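Local coordinates for uncharacterized protein (Pseudomonas aeruginosa UCBPP-PA14, PDB 3FD9) that holds the type III secretion regulon in check, probably by disrupting self-association and DNA binding of the transcriptional activator ExsA, at residues M99-L104 / M197-L201. Numbering follows the deposited sequence.
Sequences MIDWVL and MATLL
Met99, a selenomethionine, meets Leu200, its CG coming within 4.1 Å of Leu200 CD2, while its side chain also packs on Leu223 of helix 217-223. One residue on, Ile100 packs against Met197, Leu200 and Leu201. With CG1 set beside the backbone N (chi1 -69°), its ethyl arm reaches CD1 to 3.8 Å from Leu201 CD2, those two side chains crossing at about a right angle. Selenium of Met197 lies 3.9 Å from both CG1 and CD1 of Ile100, and Leu200 CD2 touches Ile100 CG1 at 3.7 Å. This is a purely apolar helix-helix contact: the axes of 99-104, on helix 96-115, and 197-201, on helix 193-203 in the C-terminal part of ExsD, run roughly antiparallel (141°) and come within 12.5 Å, a separation bridged by outer side-chain atoms. At 100-104 the first helix widens into a pi-type turn, where Leu104 N hydrogen-bonds Met99 O, five residues back, at 3.1 Å. Leu104 CD1 meets Leu200 CD2 tip to tip at 3.6 Å. Met197, bent at chi2 and chi3, brings CE to 3.7 Å from Leu104 CD1; Phe209 borders both residues, and Met39 and Leu73 of the second subunit pack on Met197 and Leu201, respectively.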
# COMPACT_ATOMS: atom_id res chain seq x y z
N MSE A 99 -19.04 -13.87 0.21
CA MSE A 99 -20.44 -13.58 0.48
C MSE A 99 -20.60 -12.13 0.93
O MSE A 99 -21.59 -11.47 0.60
CB MSE A 99 -20.97 -14.53 1.55
CG MSE A 99 -22.34 -14.16 2.06
SE MSE A 99 -23.74 -14.46 0.72
CE MSE A 99 -23.86 -16.43 0.86
N ILE A 100 -19.62 -11.62 1.66
CA ILE A 100 -19.71 -10.30 2.26
C ILE A 100 -19.40 -9.20 1.27
O ILE A 100 -20.08 -8.18 1.22
CB ILE A 100 -18.73 -10.16 3.44
CG1 ILE A 100 -19.18 -11.03 4.62
CG2 ILE A 100 -18.63 -8.71 3.87
CD1 ILE A 100 -18.09 -11.21 5.67
N ASP A 101 -18.35 -9.39 0.48
CA ASP A 101 -17.84 -8.32 -0.36
C ASP A 101 -18.62 -8.19 -1.64
O ASP A 101 -18.64 -7.13 -2.26
CB ASP A 101 -16.38 -8.56 -0.68
CG ASP A 101 -15.48 -8.34 0.50
OD1 ASP A 101 -15.72 -7.36 1.26
OD2 ASP A 101 -14.54 -9.14 0.68
N TRP A 102 -19.25 -9.29 -2.05
CA TRP A 102 -19.95 -9.33 -3.32
C TRP A 102 -21.46 -9.24 -3.16
O TRP A 102 -22.16 -8.89 -4.09
CB TRP A 102 -19.56 -10.58 -4.11
CG TRP A 102 -18.45 -10.32 -5.10
CD1 TRP A 102 -18.58 -9.75 -6.34
CD2 TRP A 102 -17.06 -10.60 -4.93
NE1 TRP A 102 -17.35 -9.66 -6.95
CE2 TRP A 102 -16.40 -10.17 -6.11
CE3 TRP A 102 -16.30 -11.16 -3.91
CZ2 TRP A 102 -15.03 -10.29 -6.28
CZ3 TRP A 102 -14.94 -11.28 -4.08
CH2 TRP A 102 -14.31 -10.85 -5.26
N VAL A 103 -21.96 -9.53 -1.97
CA VAL A 103 -23.40 -9.50 -1.76
C VAL A 103 -23.77 -8.59 -0.60
O VAL A 103 -24.27 -7.49 -0.80
CB VAL A 103 -23.97 -10.91 -1.53
CG1 VAL A 103 -25.47 -10.86 -1.38
CG2 VAL A 103 -23.59 -11.82 -2.66
N LEU A 104 -23.52 -9.05 0.62
CA LEU A 104 -24.05 -8.38 1.80
C LEU A 104 -23.76 -6.89 1.84
O LEU A 104 -24.66 -6.09 2.07
CB LEU A 104 -23.56 -9.06 3.07
CG LEU A 104 -23.87 -10.56 3.20
CD1 LEU A 104 -23.45 -11.05 4.58
CD2 LEU A 104 -25.34 -10.84 2.95
N MSE A 197 -24.07 -10.52 10.94
CA MSE A 197 -22.72 -10.39 10.43
C MSE A 197 -21.71 -11.08 11.35
O MSE A 197 -20.77 -11.71 10.88
CB MSE A 197 -22.35 -8.92 10.25
CG MSE A 197 -20.98 -8.68 9.65
SE MSE A 197 -20.79 -9.41 7.82
CE MSE A 197 -22.24 -8.45 6.91
N ALA A 198 -21.93 -10.97 12.65
CA ALA A 198 -21.09 -11.65 13.63
C ALA A 198 -21.15 -13.16 13.44
O ALA A 198 -20.12 -13.84 13.45
CB ALA A 198 -21.53 -11.29 15.04
N THR A 199 -22.36 -13.67 13.27
CA THR A 199 -22.57 -15.10 13.12
C THR A 199 -21.89 -15.64 11.87
O THR A 199 -21.16 -16.62 11.93
CB THR A 199 -24.04 -15.44 13.05
OG1 THR A 199 -24.66 -15.11 14.29
CG2 THR A 199 -24.23 -16.92 12.75
N LEU A 200 -22.14 -15.00 10.73
CA LEU A 200 -21.49 -15.41 9.50
C LEU A 200 -19.97 -15.43 9.67
O LEU A 200 -19.28 -16.30 9.16
CB LEU A 200 -21.87 -14.45 8.38
CG LEU A 200 -21.11 -14.69 7.08
CD1 LEU A 200 -21.40 -16.09 6.57
CD2 LEU A 200 -21.47 -13.64 6.03
N LEU A 201 -19.45 -14.45 10.40
CA LEU A 201 -18.02 -14.32 10.58
C LEU A 201 -17.46 -15.36 11.55
O LEU A 201 -16.27 -15.71 11.49
CB LEU A 201 -17.68 -12.91 11.04
CG LEU A 201 -17.60 -11.92 9.88
CD1 LEU A 201 -17.29 -10.53 10.38
CD2 LEU A 201 -16.55 -12.39 8.88